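Local coordinates for protein neuraminidase (Influenza A virus, PDB 4GDI) that forms a tetrameric, calcium-binding beta-propeller ectodomain related to sialidases, whose putative active site has diverged and which may cleave terminal sialic acid, at residues F197-C202 with T212-W217. Numbering follows the deposited sequence.
Sequences FEYSTC and TGTNLW. With CA (calcium ion), chain R.
Phe197 lays one face of its ring over the backbone of Gly213. Gly213 CA sits 3.8 Å from the centroid of the Phe197 ring, 18° off its normal, a CH-pi contact. CG of Phe197 is anti to its own backbone N (chi1 -157°), which brings the ring back over the neighbouring strand although its CB points away.

Tyr199 makes a second side-chain contact. Its CD2 meets Thr214 CB at 3.7 Å. Farther out, the Tyr199 side chain crosses Leu216 at about a right angle, and Leu216 CD1 lies 3.5 Å from Tyr199 OH. The same methyl reaches Glu198 CG, so it touches both residues. Glu198 bends at chi2 (-70°), and its carboxylate leads away to a salt bridge with Arg146 and a hydrogen bond from Asn196.

Two antiparallel hydrogen-bonded pairs join the backbones, Glu198 with Thr214 and Thr201 with Thr212. Thr214 N gives a 2.8 Å bond to Glu198 O, and Thr212 N one of the same length to Thr201 O. The register slips by one residue between the pairs, a beta bulge, where the chain turns a corner at Tyr199. Ser200 CA makes a CA-H...O contact with Thr212 O. A water donates to Tyr199 O at 2.7 Å and also hydrogen-bonds to Thr214 OG1, a lesser link across the bulge, since the stronger partner of Thr214 OG1 is Ile267.

This is the open end of a propeller-blade hairpin; the Cys202-Cys211 disulfide ties the same two strands, and just past the pairing Asn215 O binds calcium at 2.3 Å, with Asp219, Asp245, Gly263 and Gly265. Asn215 OD1 accepts from Trp217 N, an Asx turn. Four backbone bonds fix the two strands, and Leu216 packs the start of the calcium-bound loop against Tyr199 and Glu198.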
# COMPACT_ATOMS: atom_id res chain seq x y z
N PHE A 197 11.90 -18.66 -34.89
CA PHE A 197 11.89 -19.00 -33.46
C PHE A 197 11.59 -17.79 -32.56
O PHE A 197 12.48 -17.27 -31.88
CB PHE A 197 13.25 -19.59 -33.05
CG PHE A 197 13.19 -20.46 -31.80
CD1 PHE A 197 13.18 -19.88 -30.54
CD2 PHE A 197 13.15 -21.85 -31.90
CE1 PHE A 197 13.12 -20.68 -29.39
CE2 PHE A 197 13.09 -22.65 -30.76
CZ PHE A 197 13.07 -22.06 -29.50
N GLU A 198 10.34 -17.34 -32.59
CA GLU A 198 9.89 -16.18 -31.82
C GLU A 198 9.29 -16.61 -30.47
O GLU A 198 8.94 -17.77 -30.27
CB GLU A 198 8.81 -15.40 -32.59
CG GLU A 198 9.20 -14.99 -34.02
CD GLU A 198 10.26 -13.91 -34.07
OE1 GLU A 198 10.35 -13.08 -33.14
OE2 GLU A 198 11.02 -13.90 -35.06
N TYR A 199 9.15 -15.63 -29.58
CA TYR A 199 8.38 -15.81 -28.35
C TYR A 199 8.90 -16.94 -27.45
O TYR A 199 8.10 -17.66 -26.85
CB TYR A 199 6.92 -16.10 -28.67
CG TYR A 199 6.26 -15.21 -29.69
CD1 TYR A 199 6.69 -13.90 -29.89
CD2 TYR A 199 5.18 -15.67 -30.43
CE1 TYR A 199 6.04 -13.08 -30.82
CE2 TYR A 199 4.54 -14.86 -31.37
CZ TYR A 199 4.97 -13.57 -31.55
OH TYR A 199 4.34 -12.78 -32.47
N SER A 200 10.22 -17.09 -27.37
CA SER A 200 10.80 -18.10 -26.50
C SER A 200 10.18 -18.02 -25.12
O SER A 200 10.16 -16.95 -24.52
CB SER A 200 12.31 -17.90 -26.35
OG SER A 200 12.98 -18.11 -27.57
N THR A 201 9.73 -19.15 -24.59
CA THR A 201 9.36 -19.26 -23.20
C THR A 201 10.14 -20.43 -22.61
O THR A 201 10.20 -21.52 -23.19
CB THR A 201 7.82 -19.40 -23.02
OG1 THR A 201 7.49 -19.57 -21.63
CG2 THR A 201 7.27 -20.61 -23.80
N CYS A 202 10.77 -20.20 -21.46
CA CYS A 202 11.85 -21.07 -21.00
C CYS A 202 11.73 -21.41 -19.51
O CYS A 202 11.05 -20.71 -18.75
CB CYS A 202 13.21 -20.36 -21.18
SG CYS A 202 13.60 -19.67 -22.81
N THR A 212 10.65 -23.18 -25.43
CA THR A 212 9.78 -23.49 -26.53
C THR A 212 9.60 -22.24 -27.35
O THR A 212 9.41 -21.16 -26.79
CB THR A 212 8.39 -23.95 -26.10
OG1 THR A 212 8.52 -25.09 -25.26
CG2 THR A 212 7.55 -24.33 -27.35
N GLY A 213 9.71 -22.39 -28.66
CA GLY A 213 9.52 -21.29 -29.59
C GLY A 213 8.17 -21.31 -30.29
O GLY A 213 7.36 -22.23 -30.12
N THR A 214 7.92 -20.26 -31.06
CA THR A 214 6.75 -20.19 -31.93
C THR A 214 7.28 -19.88 -33.32
O THR A 214 7.99 -18.89 -33.52
CB THR A 214 5.78 -19.12 -31.48
OG1 THR A 214 5.22 -19.48 -30.21
CG2 THR A 214 4.62 -18.92 -32.51
N ASN A 215 6.99 -20.75 -34.28
CA ASN A 215 7.41 -20.54 -35.66
C ASN A 215 6.29 -19.87 -36.43
O ASN A 215 5.27 -20.49 -36.72
CB ASN A 215 7.79 -21.88 -36.32
CG ASN A 215 8.41 -21.70 -37.70
OD1 ASN A 215 8.08 -20.77 -38.43
ND2 ASN A 215 9.31 -22.61 -38.06
N LEU A 216 6.48 -18.59 -36.77
CA LEU A 216 5.45 -17.79 -37.42
C LEU A 216 5.50 -17.89 -38.94
O LEU A 216 4.68 -17.30 -39.66
CB LEU A 216 5.62 -16.32 -37.02
CG LEU A 216 5.41 -15.97 -35.55
CD1 LEU A 216 5.57 -14.46 -35.34
CD2 LEU A 216 4.05 -16.43 -35.07
N TRP A 217 6.47 -18.65 -39.43
CA TRP A 217 6.78 -18.72 -40.85
C TRP A 217 6.19 -19.97 -41.50
O TRP A 217 5.27 -19.88 -42.31
CB TRP A 217 8.29 -18.70 -41.03
CG TRP A 217 8.75 -18.94 -42.41
CD1 TRP A 217 8.01 -18.83 -43.55
CD2 TRP A 217 10.07 -19.32 -42.81
NE1 TRP A 217 8.79 -19.12 -44.64
CE2 TRP A 217 10.06 -19.43 -44.22
CE3 TRP A 217 11.26 -19.59 -42.12
CZ2 TRP A 217 11.18 -19.80 -44.95
CZ3 TRP A 217 12.38 -19.95 -42.85
CH2 TRP A 217 12.33 -20.05 -44.25
CA CA R . 3.19 -21.41 -36.83
O HOH W 1 6.67 -19.77 -27.75
O HOH W 2 0.97 -22.29 -37.25